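Local coordinates for protein phospholethanolamine N-methyltransferase 2 (Haemonchus contortus, PDB 4KRI) that probably methylates phosphomonomethylethanolamine, with S-adenosylmethionine as methyl donor, in the later steps of phosphocholine synthesis in a parasitic nematode, at residues 185-190 with 255-259; 119-123 with 176-180; 140-144 with 156-160. All blocks are in the same frame, centred on the assembly; numbering follows the deposited sequence.

Contact 1 (185-190 with 255-259); sequences YTDTGI and TNMLA. With SAH (S-adenosyl-L-homocysteine), chain D.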
loop_
_atom_site.group_PDB
_atom_site.type_symbol
_atom_site.label_atom_id
_atom_site.label_comp_id
_atom_site.label_asym_id
_atom_site.label_seq_id
_atom_site.Cartn_x
_atom_site.Cartn_y
_atom_site.Cartn_z
ATOM N N TYR A 185 4.388 7.296 -10.439
ATOM C CA TYR A 185 5.248 6.875 -9.345
ATOM C C TYR A 185 6.261 5.817 -9.781
ATOM O O TYR A 185 6.412 4.779 -9.138
ATOM C CB TYR A 185 4.404 6.416 -8.147
ATOM C CG TYR A 185 3.458 7.491 -7.627
ATOM C CD1 TYR A 185 3.918 8.762 -7.292
ATOM C CD2 TYR A 185 2.103 7.244 -7.490
ATOM C CE1 TYR A 185 3.059 9.737 -6.819
ATOM C CE2 TYR A 185 1.235 8.224 -7.015
ATOM C CZ TYR A 185 1.720 9.462 -6.682
ATOM O OH TYR A 185 0.849 10.434 -6.212
ATOM N N THR A 186 6.940 6.092 -10.890
ATOM C CA THR A 186 8.175 5.387 -11.220
ATOM C C THR A 186 9.214 5.736 -10.175
ATOM O O THR A 186 9.073 6.732 -9.468
ATOM C CB THR A 186 8.748 5.831 -12.573
ATOM O OG1 THR A 186 8.957 7.251 -12.565
ATOM C CG2 THR A 186 7.806 5.452 -13.710
ATOM N N ASP A 187 10.271 4.939 -10.089
ATOM C CA ASP A 187 11.337 5.246 -9.142
ATOM C C ASP A 187 11.903 6.662 -9.344
ATOM O O ASP A 187 12.055 7.417 -8.386
ATOM C CB ASP A 187 12.445 4.191 -9.214
ATOM C CG ASP A 187 12.067 2.902 -8.501
ATOM O OD1 ASP A 187 11.077 2.908 -7.730
ATOM O OD2 ASP A 187 12.766 1.884 -8.701
ATOM N N THR A 188 12.190 7.035 -10.590
ATOM C CA THR A 188 12.706 8.378 -10.853
ATOM C C THR A 188 11.686 9.464 -10.523
ATOM O O THR A 188 12.044 10.528 -10.009
ATOM C CB THR A 188 13.208 8.554 -12.310
ATOM O OG1 THR A 188 12.156 8.220 -13.224
ATOM C CG2 THR A 188 14.391 7.662 -12.568
ATOM N N GLY A 189 10.418 9.206 -10.826
ATOM C CA GLY A 189 9.366 10.129 -10.455
ATOM C C GLY A 189 9.272 10.314 -8.951
ATOM O O GLY A 189 9.122 11.439 -8.464
ATOM N N ILE A 190 9.338 9.204 -8.220
ATOM C CA ILE A 190 9.287 9.250 -6.764
ATOM C C ILE A 190 10.443 10.082 -6.204
ATOM O O ILE A 190 10.227 10.999 -5.418
ATOM C CB ILE A 190 9.301 7.832 -6.153
ATOM C CG1 ILE A 190 7.959 7.134 -6.422
ATOM C CG2 ILE A 190 9.545 7.900 -4.672
ATOM C CD1 ILE A 190 7.992 5.638 -6.133
ATOM N N THR A 255 4.151 -0.594 -5.070
ATOM C CA THR A 255 5.331 -1.286 -4.567
ATOM C C THR A 255 6.584 -0.434 -4.708
ATOM O O THR A 255 7.506 -0.564 -3.905
ATOM C CB THR A 255 5.575 -2.639 -5.257
ATOM O OG1 THR A 255 5.350 -2.504 -6.664
ATOM C CG2 THR A 255 4.649 -3.702 -4.676
ATOM N N ASN A 256 6.637 0.417 -5.729
ATOM C CA ASN A 256 7.744 1.367 -5.849
ATOM C C ASN A 256 7.860 2.278 -4.622
ATOM O O ASN A 256 8.958 2.485 -4.098
ATOM C CB ASN A 256 7.620 2.230 -7.103
ATOM C CG ASN A 256 7.993 1.491 -8.362
ATOM O OD1 ASN A 256 8.635 0.446 -8.314
ATOM N ND2 ASN A 256 7.613 2.055 -9.511
ATOM N N MET A 257 6.725 2.805 -4.173
ATOM C CA MET A 257 6.670 3.655 -2.990
ATOM C C MET A 257 7.052 2.883 -1.738
ATOM O O MET A 257 7.918 3.304 -0.962
ATOM C CB MET A 257 5.246 4.202 -2.796
ATOM C CG MET A 257 4.847 5.268 -3.765
ATOM S SD MET A 257 5.742 6.786 -3.397
ATOM C CE MET A 257 4.661 7.994 -4.102
ATOM N N LEU A 258 6.401 1.744 -1.527
ATOM C CA LEU A 258 6.589 1.043 -0.271
ATOM C C LEU A 258 7.970 0.399 -0.176
ATOM O O LEU A 258 8.504 0.234 0.920
ATOM C CB LEU A 258 5.473 0.020 -0.044
ATOM C CG LEU A 258 5.098 -0.053 1.438
ATOM C CD1 LEU A 258 4.414 1.231 1.853
ATOM C CD2 LEU A 258 4.231 -1.259 1.754
ATOM N N ALA A 259 8.571 0.060 -1.317
ATOM C CA ALA A 259 9.939 -0.449 -1.294
ATOM C C ALA A 259 10.860 0.532 -0.568
ATOM O O ALA A 259 11.753 0.116 0.191
ATOM C CB ALA A 259 10.439 -0.686 -2.710
HETATM N N SAH D . 0.982 10.247 2.258
HETATM C CA SAH D . 2.337 10.294 1.649
HETATM C CB SAH D . 2.261 9.853 0.135
HETATM C CG SAH D . 1.523 10.772 -0.832
HETATM S SD SAH D . 1.476 10.105 -2.526
HETATM C C SAH D . 2.989 11.601 1.873
HETATM O O SAH D . 2.446 12.451 2.565
HETATM O OXT SAH D . 4.160 11.740 1.559
HETATM C "C5'" SAH D . -0.063 9.187 -2.715
HETATM C "C4'" SAH D . 0.023 7.791 -2.453
HETATM O "O4'" SAH D . -1.321 7.242 -2.428
HETATM C "C3'" SAH D . 0.710 7.092 -3.563
HETATM O "O3'" SAH D . 1.852 6.444 -3.046
HETATM C "C2'" SAH D . -0.250 6.111 -4.070
HETATM O "O2'" SAH D . 0.355 4.895 -4.445
HETATM C "C1'" SAH D . -1.187 5.946 -2.919
HETATM N N9 SAH D . -2.507 5.344 -3.313
HETATM C C8 SAH D . -3.351 5.786 -4.273
HETATM N N7 SAH D . -4.443 5.015 -4.257
HETATM C C5 SAH D . -4.308 4.096 -3.278
HETATM C C6 SAH D . -5.127 3.055 -2.820
HETATM N N6 SAH D . -6.350 2.794 -3.398
HETATM N N1 SAH D . -4.676 2.303 -1.792
HETATM C C2 SAH D . -3.491 2.538 -1.219
HETATM N N3 SAH D . -2.686 3.534 -1.631
HETATM C C4 SAH D . -3.063 4.314 -2.662
HETATM O O HOH W 1 11.269 1.946 -5.481
HETATM O O HOH W 2 11.154 -0.347 -7.514
#
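Over one face of the Tyr185 ring sits the methyl group of Met257, its CE 3.3 Å above the plane, displaced toward the rim and nearest to Tyr185 CD1 at 3.4 Å. The contact is a CH-pi interaction of the methyl, and the sulfur, farther off and oblique, makes it a Met-aromatic pair. The ribose of S-adenosylhomocysteine approaches the same ring obliquely, with its C3' 3.7 Å from Tyr185 CE2. A bend at chi2 of Met257 (-71°) turns its sulfur and methyl toward the tyrosine, while Met257 CG lies against the ribose O3'. Ile190 packs on the thioether, its CD1 3.7 Å from Met257 SD.

The amide of Asn256 supplies the polar half. Its ND2 donates to Tyr185 O at 3.0 Å, nearly straight (165°), within the amide plane and onto a carbonyl lone pair. A water between Asp187 OD2 and Asn256 OD1 probably bridges these two side chains. Thr186 caps the new helix, its OG1 accepting from Gly189 N.

Tyr185 belongs to the pockets of S-adenosylhomocysteine and of phosphomonomethylethanolamine, and its hydroxyl is hydrogen-bonded to His301. The contact joins the start of helix 187-197 to that of helix 255-268 in the Rossmann-like methyltransferase domain, with helix 176-184 touching Tyr185 through Leu180 and strand 273-277 lying against Leu258.

Contact 2 (119-123 with 176-180); sequences TDYFD and FRDFL. With SAH (S-adenosyl-L-homocysteine), chain D.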
loop_
_atom_site.group_PDB
_atom_site.type_symbol
_atom_site.label_atom_id
_atom_site.label_comp_id
_atom_site.label_asym_id
_atom_site.label_seq_id
_atom_site.Cartn_x
_atom_site.Cartn_y
_atom_site.Cartn_z
ATOM N N THR A 119 6.903 -9.167 -6.626
ATOM C CA THR A 119 5.473 -8.908 -6.743
ATOM C C THR A 119 5.085 -8.727 -8.203
ATOM O O THR A 119 4.090 -9.298 -8.669
ATOM C CB THR A 119 5.069 -7.673 -5.924
ATOM O OG1 THR A 119 5.498 -7.862 -4.569
ATOM C CG2 THR A 119 3.559 -7.474 -5.949
ATOM N N ASP A 120 5.881 -7.958 -8.940
ATOM C CA ASP A 120 5.605 -7.765 -10.361
ATOM C C ASP A 120 5.724 -9.082 -11.125
ATOM O O ASP A 120 4.926 -9.366 -12.015
ATOM C CB ASP A 120 6.552 -6.722 -10.964
ATOM C CG ASP A 120 6.192 -5.301 -10.564
ATOM O OD1 ASP A 120 5.036 -5.063 -10.146
ATOM O OD2 ASP A 120 7.069 -4.414 -10.684
ATOM N N TYR A 121 6.712 -9.891 -10.764
ATOM C CA TYR A 121 6.937 -11.162 -11.441
ATOM C C TYR A 121 5.730 -12.089 -11.277
ATOM O O TYR A 121 5.278 -12.715 -12.238
ATOM C CB TYR A 121 8.187 -11.834 -10.881
ATOM C CG TYR A 121 8.842 -12.818 -11.824
ATOM C CD1 TYR A 121 9.869 -12.416 -12.664
ATOM C CD2 TYR A 121 8.444 -14.146 -11.865
ATOM C CE1 TYR A 121 10.480 -13.304 -13.523
ATOM C CE2 TYR A 121 9.046 -15.046 -12.729
ATOM C CZ TYR A 121 10.064 -14.617 -13.554
ATOM O OH TYR A 121 10.681 -15.497 -14.417
ATOM N N PHE A 122 5.223 -12.184 -10.051
ATOM C CA PHE A 122 4.047 -13.004 -9.768
ATOM C C PHE A 122 2.828 -12.466 -10.517
ATOM O O PHE A 122 1.990 -13.236 -11.004
ATOM C CB PHE A 122 3.746 -12.991 -8.266
ATOM C CG PHE A 122 4.799 -13.645 -7.424
ATOM C CD1 PHE A 122 5.560 -14.689 -7.923
ATOM C CD2 PHE A 122 5.024 -13.212 -6.121
ATOM C CE1 PHE A 122 6.528 -15.301 -7.141
ATOM C CE2 PHE A 122 5.988 -13.813 -5.338
ATOM C CZ PHE A 122 6.747 -14.859 -5.854
ATOM N N ASP A 123 2.734 -11.143 -10.611
ATOM C CA ASP A 123 1.546 -10.492 -11.179
ATOM C C ASP A 123 1.472 -10.665 -12.697
ATOM O O ASP A 123 0.390 -10.630 -13.289
ATOM C CB ASP A 123 1.539 -9.002 -10.810
ATOM C CG ASP A 123 0.150 -8.380 -10.867
ATOM O OD1 ASP A 123 -0.835 -9.031 -10.453
ATOM O OD2 ASP A 123 0.039 -7.226 -11.326
ATOM N N PHE A 176 -4.588 -0.766 -11.909
ATOM C CA PHE A 176 -4.418 0.457 -11.136
ATOM C C PHE A 176 -3.007 0.500 -10.542
ATOM O O PHE A 176 -2.321 1.516 -10.640
ATOM C CB PHE A 176 -5.487 0.504 -10.031
ATOM C CG PHE A 176 -5.500 1.781 -9.226
ATOM C CD1 PHE A 176 -4.994 2.968 -9.746
ATOM C CD2 PHE A 176 -6.035 1.791 -7.945
ATOM C CE1 PHE A 176 -5.011 4.137 -8.995
ATOM C CE2 PHE A 176 -6.058 2.952 -7.190
ATOM C CZ PHE A 176 -5.540 4.126 -7.717
ATOM N N ARG A 177 -2.581 -0.618 -9.949
ATOM C CA ARG A 177 -1.253 -0.723 -9.347
ATOM C C ARG A 177 -0.180 -0.471 -10.399
ATOM O O ARG A 177 0.766 0.281 -10.165
ATOM C CB ARG A 177 -1.050 -2.110 -8.715
ATOM C CG ARG A 177 0.176 -2.216 -7.817
ATOM C CD ARG A 177 0.381 -3.640 -7.276
ATOM N NE ARG A 177 0.734 -4.582 -8.338
ATOM C CZ ARG A 177 1.980 -4.875 -8.703
ATOM N NH1 ARG A 177 3.013 -4.314 -8.090
ATOM N NH2 ARG A 177 2.198 -5.733 -9.689
ATOM N N ASP A 178 -0.339 -1.087 -11.565
ATOM C CA ASP A 178 0.669 -0.955 -12.611
ATOM C C ASP A 178 0.679 0.457 -13.181
ATOM O O ASP A 178 1.733 0.991 -13.521
ATOM C CB ASP A 178 0.460 -1.989 -13.719
ATOM C CG ASP A 178 0.879 -3.389 -13.302
ATOM O OD1 ASP A 178 1.672 -3.522 -12.344
ATOM O OD2 ASP A 178 0.422 -4.358 -13.951
ATOM N N PHE A 179 -0.498 1.064 -13.275
ATOM C CA PHE A 179 -0.597 2.445 -13.719
ATOM C C PHE A 179 0.198 3.387 -12.815
ATOM O O PHE A 179 0.926 4.249 -13.307
ATOM C CB PHE A 179 -2.055 2.898 -13.771
ATOM C CG PHE A 179 -2.213 4.375 -13.985
ATOM C CD1 PHE A 179 -1.995 4.936 -15.238
ATOM C CD2 PHE A 179 -2.565 5.204 -12.934
ATOM C CE1 PHE A 179 -2.129 6.303 -15.431
ATOM C CE2 PHE A 179 -2.700 6.566 -13.121
ATOM C CZ PHE A 179 -2.476 7.117 -14.366
ATOM N N LEU A 180 0.039 3.225 -11.504
ATOM C CA LEU A 180 0.766 4.028 -10.520
ATOM C C LEU A 180 2.282 3.815 -10.650
ATOM O O LEU A 180 3.048 4.776 -10.698
ATOM C CB LEU A 180 0.314 3.671 -9.097
ATOM C CG LEU A 180 -1.128 4.008 -8.696
ATOM C CD1 LEU A 180 -1.519 3.334 -7.380
ATOM C CD2 LEU A 180 -1.284 5.509 -8.583
HETATM N N SAH D . 0.982 10.247 2.258
HETATM C CA SAH D . 2.337 10.294 1.649
HETATM C CB SAH D . 2.261 9.853 0.135
HETATM C CG SAH D . 1.523 10.772 -0.832
HETATM S SD SAH D . 1.476 10.105 -2.526
HETATM C C SAH D . 2.989 11.601 1.873
HETATM O O SAH D . 2.446 12.451 2.565
HETATM O OXT SAH D . 4.160 11.740 1.559
HETATM C "C5'" SAH D . -0.063 9.187 -2.715
HETATM C "C4'" SAH D . 0.023 7.791 -2.453
HETATM O "O4'" SAH D . -1.321 7.242 -2.428
HETATM C "C3'" SAH D . 0.710 7.092 -3.563
HETATM O "O3'" SAH D . 1.852 6.444 -3.046
HETATM C "C2'" SAH D . -0.250 6.111 -4.070
HETATM O "O2'" SAH D . 0.355 4.895 -4.445
HETATM C "C1'" SAH D . -1.187 5.946 -2.919
HETATM N N9 SAH D . -2.507 5.344 -3.313
HETATM C C8 SAH D . -3.351 5.786 -4.273
HETATM N N7 SAH D . -4.443 5.015 -4.257
HETATM C C5 SAH D . -4.308 4.096 -3.278
HETATM C C6 SAH D . -5.127 3.055 -2.820
HETATM N N6 SAH D . -6.350 2.794 -3.398
HETATM N N1 SAH D . -4.676 2.303 -1.792
HETATM C C2 SAH D . -3.491 2.538 -1.219
HETATM N N3 SAH D . -2.686 3.534 -1.631
HETATM C C4 SAH D . -3.063 4.314 -2.662
#
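Arg177 and two aspartates of helix 114-124 form the charged centre of this contact. Both terminal nitrogens of the guanidinium, NH1 and NH2, converge end-on on a single oxygen, Asp120 OD1, at 3.0 Å each. That oxygen is met nearly along its C-O axis, and because it is shared the two N-H bonds are bent, at about 140°. NH2 spends its other proton on Asp123 OD2, 3.1 Å away and much straighter. This second acceptor lies in the guanidinium plane, yet the donor stands above the carboxylate of Asp123, whose plane is turned 71° from that of the arginine. Three bonds therefore fix both the position and the rotation of the guanidinium.

The reach of Arg177 comes from its torsions: the chain leaves its helix with CG anti to the backbone N (chi1 -168°), then bends at chi3 to present its end to the aspartates. Asp178 adds a third negative charge, with OD1 3.5 Å from Arg177 NH2 but well out of the guanidinium plane, an attraction of charges without a directed N-H. Its OD2 comes within 3.9 Å of Asp123 OD2, a closeness that the shared arginine probably offsets. Farther out, Thr119 CG2 lies over one face of the guanidinium.

On helix 176-184, Phe176 and Leu180 belong to the S-adenosylhomocysteine pocket, Phe176 near the adenine N7 and Leu180 CD1 near the ribose O2'. The whole is a salt-bridge network bridging two widely spaced helices, one from the N-terminal region, the other lining the cofactor site.

Contact 3 (140-144 with 156-160); sequences AVNEV and DFIWT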
loop_
_atom_site.group_PDB
_atom_site.type_symbol
_atom_site.label_atom_id
_atom_site.label_comp_id
_atom_site.label_asym_id
_atom_site.label_seq_id
_atom_site.Cartn_x
_atom_site.Cartn_y
_atom_site.Cartn_z
ATOM N N ALA A 140 -2.317 -8.752 -1.444
ATOM C CA ALA A 140 -1.522 -7.952 -0.514
ATOM C C ALA A 140 -0.114 -8.483 -0.333
ATOM O O ALA A 140 0.173 -9.640 -0.629
ATOM C CB ALA A 140 -2.212 -7.852 0.852
ATOM N N VAL A 141 0.761 -7.612 0.151
ATOM C CA VAL A 141 2.030 -8.039 0.725
ATOM C C VAL A 141 2.055 -7.492 2.140
ATOM O O VAL A 141 1.893 -6.289 2.350
ATOM C CB VAL A 141 3.245 -7.454 -0.005
ATOM C CG1 VAL A 141 4.539 -8.084 0.568
ATOM C CG2 VAL A 141 3.157 -7.700 -1.501
ATOM N N ASN A 142 2.237 -8.375 3.110
ATOM C CA ASN A 142 2.359 -7.959 4.497
ATOM C C ASN A 142 3.737 -8.271 5.035
ATOM O O ASN A 142 4.468 -9.089 4.470
ATOM C CB ASN A 142 1.338 -8.683 5.376
ATOM C CG ASN A 142 -0.071 -8.173 5.174
ATOM O OD1 ASN A 142 -0.440 -7.107 5.687
ATOM N ND2 ASN A 142 -0.885 -8.955 4.461
ATOM N N GLU A 143 4.085 -7.625 6.138
ATOM C CA GLU A 143 5.286 -8.008 6.877
ATOM C C GLU A 143 4.938 -9.052 7.918
ATOM O O GLU A 143 3.869 -8.981 8.538
ATOM C CB GLU A 143 5.881 -6.802 7.608
ATOM C CG GLU A 143 6.330 -5.669 6.704
ATOM C CD GLU A 143 6.829 -4.480 7.509
ATOM O OE1 GLU A 143 5.991 -3.838 8.166
ATOM O OE2 GLU A 143 8.054 -4.202 7.532
ATOM N N VAL A 144 5.851 -10.002 8.130
ATOM C CA VAL A 144 5.739 -10.915 9.255
ATOM C C VAL A 144 6.009 -10.125 10.532
ATOM O O VAL A 144 7.111 -9.607 10.728
ATOM C CB VAL A 144 6.767 -12.062 9.163
ATOM C CG1 VAL A 144 6.629 -13.002 10.371
ATOM C CG2 VAL A 144 6.562 -12.823 7.877
ATOM N N ASP A 156 10.629 -9.333 6.086
ATOM C CA ASP A 156 10.157 -10.716 6.073
ATOM C C ASP A 156 8.727 -10.614 5.537
ATOM O O ASP A 156 7.855 -10.057 6.200
ATOM C CB ASP A 156 10.216 -11.278 7.505
ATOM C CG ASP A 156 10.101 -12.783 7.558
ATOM O OD1 ASP A 156 9.850 -13.407 6.496
ATOM O OD2 ASP A 156 10.256 -13.357 8.672
ATOM N N PHE A 157 8.489 -11.089 4.315
ATOM C CA PHE A 157 7.217 -10.772 3.637
ATOM C C PHE A 157 6.250 -11.944 3.471
ATOM O O PHE A 157 6.668 -13.093 3.380
ATOM C CB PHE A 157 7.510 -10.149 2.276
ATOM C CG PHE A 157 8.203 -8.826 2.367
ATOM C CD1 PHE A 157 7.522 -7.709 2.820
ATOM C CD2 PHE A 157 9.545 -8.709 2.032
ATOM C CE1 PHE A 157 8.150 -6.474 2.903
ATOM C CE2 PHE A 157 10.193 -7.485 2.122
ATOM C CZ PHE A 157 9.488 -6.362 2.558
ATOM N N ILE A 158 4.957 -11.630 3.441
ATOM C CA ILE A 158 3.902 -12.591 3.137
ATOM C C ILE A 158 3.122 -12.053 1.951
ATOM O O ILE A 158 2.544 -10.971 2.032
ATOM C CB ILE A 158 2.918 -12.725 4.294
ATOM C CG1 ILE A 158 3.658 -13.118 5.580
ATOM C CG2 ILE A 158 1.832 -13.763 3.960
ATOM C CD1 ILE A 158 2.815 -12.918 6.836
ATOM N N TRP A 159 3.097 -12.794 0.851
ATOM C CA TRP A 159 2.234 -12.417 -0.269
ATOM C C TRP A 159 0.926 -13.170 -0.151
ATOM O O TRP A 159 0.916 -14.355 0.149
ATOM C CB TRP A 159 2.879 -12.796 -1.616
ATOM C CG TRP A 159 3.987 -11.903 -2.074
ATOM C CD1 TRP A 159 3.906 -10.905 -3.007
ATOM C CD2 TRP A 159 5.350 -11.943 -1.649
ATOM N NE1 TRP A 159 5.145 -10.319 -3.180
ATOM C CE2 TRP A 159 6.044 -10.935 -2.352
ATOM C CE3 TRP A 159 6.056 -12.733 -0.735
ATOM C CZ2 TRP A 159 7.408 -10.698 -2.169
ATOM C CZ3 TRP A 159 7.403 -12.494 -0.552
ATOM C CH2 TRP A 159 8.064 -11.483 -1.264
ATOM N N THR A 160 -0.177 -12.488 -0.416
ATOM C CA THR A 160 -1.475 -13.144 -0.533
ATOM C C THR A 160 -1.894 -12.973 -1.982
ATOM O O THR A 160 -2.073 -11.847 -2.430
ATOM C CB THR A 160 -2.531 -12.454 0.364
ATOM O OG1 THR A 160 -2.145 -12.570 1.745
ATOM C CG2 THR A 160 -3.888 -13.129 0.196
HETATM O O HOH W 3 -0.261 -10.796 2.571
HETATM O O HOH W 4 9.105 -8.216 8.646
#
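Two antiparallel neighbouring strands, 132-143 and 156-166, joined through helix 145-151, form this buried contact in the N-terminal region. Ala140 with Thr160 and Asn142 with Ile158 are the hydrogen-bonded pairs; Val141 with Trp159 and Glu143 with Phe157 are the non-hydrogen-bonded ones. Asn142 N and Ile158 O meet at 2.8 Å, as do Ile158 N and Asn142 O, whereas Ala140 N to Thr160 O is longer, at 3.3 Å. Past the last pair, Val144 N still bonds to Asp156 O.

On the face of Val141, the two methyls divide the aromatic neighbours. Its chi1 of -174° sets CG1 anti to the backbone N and leaves CG2 beside that N, anti to the carbonyl carbon, where it meets Trp159 CD1 at 3.6 Å; CG1 lies over a face of that indole and 3.8 Å from Phe157 CD1. Helix 114-124 packs here too, Thr119 OG1 being bonded to Trp159 NE1. Ile158, on the face of Asn142, meets Val144 CG2 through its CG1, and helix 5-18 packs against both residues. The Asp156 side chain crosses that of Val144, with its CG 3.6 Å from Val144 CG2, and gives its carboxylate to Arg103, in a salt bridge, and to Ser147. Glu143 OE1 accepts from Tyr275 N. A water accepts from Asn142 ND2 at 2.7 Å, donates to Ile158 O and is hydrogen-bonded to Thr160 OG1.

Contact 3 is core, every touching residue buried, and rests on backbone bonds between strands with apolar packing beside them. Contacts 1 and 2 are only partly buried and join helices through side chains: one mixes thioether, aromatic and amide groups beside the cofactor, the other is almost wholly ionic. Thr119 is common to contacts 2 and 3, and its methyl touches Thr255 of contact 1. Leu180 O probably accepts from Tyr185 N, so contacts 1 and 2 meet where helix 176-184 gives way to helix 187-197, and both touch S-adenosylhomocysteine.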